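Local coordinates for probable outer membrane protein (Pseudomonas aeruginosa, PDB 3DWO) that probably transports long-chain fatty acids or other hydrophobic compounds across the outer membrane, as a beta-barrel channel of the FadL family, at residues Tyr63-Asn68 with Ala183-Gly188. Numbering follows the deposited sequence.
Sequences YDYQGN and AANSPG
A beta turn at the end of the barrel rests against residues 183-188, at helix 179-184 and the loop after it, through one tyrosine, Y65, which A184 and N185 meet at different points along its length. The methyl group of A184 lies near the phenol end, 3.5 Å from Y65 OH and 3.6 Å from Y65 CZ. N185 sits at the root of the ring, where its ND2 approaches Y65 CB at 3.5 Å and the adjoining CG almost as closely. Amide and ring planes are 84° apart, nearly perpendicular, and no hydrogen bond joins the two segments. Both polar ends bond to carbonyls of the same chain: Y65 OH to that of F194, and N185 ND2 to that of A181, four residues earlier. The CB of Y65 points toward the other segment, and a chi1 of 81°, with CG between backbone N and carbonyl carbon, carries the ring across to A184 and N185. Q66 CG packs over one face of this ring near its rim. In this FadL-family barrel, residues 63-68 open the loop that joins strands 44-63 and 93-105, while residues 183-188 belong to the connection between strands 158-177 and 201-220; the contact thus links two inter-strand connections at the barrel's end. The tyrosine is presented by a type I turn from D64 to G67, combined with an Asx turn. D64 OD1 accepts Q66 N at 2.8 Å and N68 N at 2.9 Å, from opposite faces of the carboxylate plane, gripping the turn from within. Across the contact, A183 O receives both S186 N and S186 OG, the hydroxyl at 2.6 Å, in the carbonyl plane on a lone pair, which holds S186 close under A183. A bound C8E detergent molecule touches A183.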
loop_
_atom_site.group_PDB
_atom_site.type_symbol
_atom_site.label_atom_id
_atom_site.label_comp_id
_atom_site.label_asym_id
_atom_site.label_seq_id
_atom_site.Cartn_x
_atom_site.Cartn_y
_atom_site.Cartn_z
ATOM N N TYR A 63 1.241 -23.876 13.132
ATOM C CA TYR A 63 1.362 -25.331 13.095
ATOM C C TYR A 63 1.943 -25.823 11.780
ATOM O O TYR A 63 1.816 -25.155 10.759
ATOM C CB TYR A 63 -0.012 -25.984 13.277
ATOM C CG TYR A 63 -0.752 -25.555 14.524
ATOM C CD1 TYR A 63 -1.515 -24.383 14.545
ATOM C CD2 TYR A 63 -0.693 -26.327 15.686
ATOM C CE1 TYR A 63 -2.210 -23.991 15.700
ATOM C CE2 TYR A 63 -1.377 -25.945 16.842
ATOM C CZ TYR A 63 -2.133 -24.782 16.841
ATOM O OH TYR A 63 -2.805 -24.424 17.986
ATOM N N ASP A 64 2.580 -26.994 11.809
ATOM C CA ASP A 64 3.122 -27.571 10.591
ATOM C C ASP A 64 1.983 -28.365 9.961
ATOM O O ASP A 64 0.875 -28.418 10.508
ATOM C CB ASP A 64 4.333 -28.480 10.869
ATOM C CG ASP A 64 4.015 -29.641 11.803
ATOM O OD1 ASP A 64 2.848 -30.095 11.873
ATOM O OD2 ASP A 64 4.958 -30.118 12.464
ATOM N N TYR A 65 2.248 -28.984 8.820
ATOM C CA TYR A 65 1.215 -29.734 8.112
ATOM C C TYR A 65 0.640 -30.920 8.886
ATOM O O TYR A 65 -0.417 -31.436 8.528
ATOM C CB TYR A 65 1.754 -30.205 6.752
ATOM C CG TYR A 65 2.618 -31.452 6.802
ATOM C CD1 TYR A 65 2.060 -32.720 6.615
ATOM C CD2 TYR A 65 3.986 -31.365 7.033
ATOM C CE1 TYR A 65 2.848 -33.866 6.658
ATOM C CE2 TYR A 65 4.782 -32.503 7.078
ATOM C CZ TYR A 65 4.211 -33.749 6.890
ATOM O OH TYR A 65 5.008 -34.876 6.930
ATOM N N GLN A 66 1.324 -31.357 9.940
ATOM C CA GLN A 66 0.836 -32.488 10.730
ATOM C C GLN A 66 0.094 -32.064 11.991
ATOM O O GLN A 66 -0.280 -32.910 12.798
ATOM C CB GLN A 66 1.989 -33.412 11.122
ATOM C CG GLN A 66 2.650 -34.099 9.948
ATOM C CD GLN A 66 3.754 -35.051 10.365
ATOM O OE1 GLN A 66 4.781 -34.640 10.900
ATOM N NE2 GLN A 66 3.542 -36.334 10.121
ATOM N N GLY A 67 -0.114 -30.762 12.160
ATOM C CA GLY A 67 -0.813 -30.277 13.338
ATOM C C GLY A 67 0.096 -30.030 14.535
ATOM O O GLY A 67 -0.376 -29.683 15.618
ATOM N N ASN A 68 1.401 -30.206 14.355
ATOM C CA ASN A 68 2.329 -29.979 15.452
ATOM C C ASN A 68 2.665 -28.504 15.583
ATOM O O ASN A 68 2.715 -27.775 14.594
ATOM C CB ASN A 68 3.642 -30.745 15.239
ATOM C CG ASN A 68 3.438 -32.246 15.130
ATOM O OD1 ASN A 68 2.734 -32.850 15.939
ATOM N ND2 ASN A 68 4.066 -32.857 14.130
ATOM N N ALA A 183 6.820 -31.862 -0.130
ATOM C CA ALA A 183 6.806 -33.204 -0.721
ATOM C C ALA A 183 5.731 -34.083 -0.081
ATOM O O ALA A 183 4.971 -34.754 -0.776
ATOM C CB ALA A 183 8.182 -33.872 -0.559
ATOM N N ALA A 184 5.691 -34.077 1.248
ATOM C CA ALA A 184 4.724 -34.869 2.002
ATOM C C ALA A 184 3.284 -34.637 1.544
ATOM O O ALA A 184 2.464 -35.551 1.600
ATOM C CB ALA A 184 4.854 -34.556 3.487
ATOM N N ASN A 185 2.986 -33.416 1.097
ATOM C CA ASN A 185 1.645 -33.039 0.635
ATOM C C ASN A 185 1.490 -33.080 -0.885
ATOM O O ASN A 185 0.413 -32.802 -1.407
ATOM C CB ASN A 185 1.311 -31.614 1.103
ATOM C CG ASN A 185 1.101 -31.516 2.604
ATOM O OD1 ASN A 185 0.102 -31.997 3.127
ATOM N ND2 ASN A 185 2.048 -30.903 3.301
ATOM N N SER A 186 2.560 -33.426 -1.593
ATOM C CA SER A 186 2.542 -33.431 -3.054
ATOM C C SER A 186 1.804 -34.582 -3.729
ATOM O O SER A 186 1.628 -35.650 -3.155
ATOM C CB SER A 186 3.973 -33.421 -3.579
ATOM O OG SER A 186 4.591 -34.681 -3.331
ATOM N N PRO A 187 1.381 -34.379 -4.984
ATOM C CA PRO A 187 0.675 -35.447 -5.700
ATOM C C PRO A 187 1.641 -36.484 -6.277
ATOM O O PRO A 187 1.212 -37.529 -6.753
ATOM C CB PRO A 187 -0.078 -34.690 -6.785
ATOM C CG PRO A 187 0.847 -33.565 -7.100
ATOM C CD PRO A 187 1.270 -33.103 -5.711
ATOM N N GLY A 188 2.945 -36.206 -6.216
ATOM C CA GLY A 188 3.925 -37.138 -6.760
ATOM C C GLY A 188 4.962 -37.693 -5.790
ATOM O O GLY A 188 5.635 -38.679 -6.089
#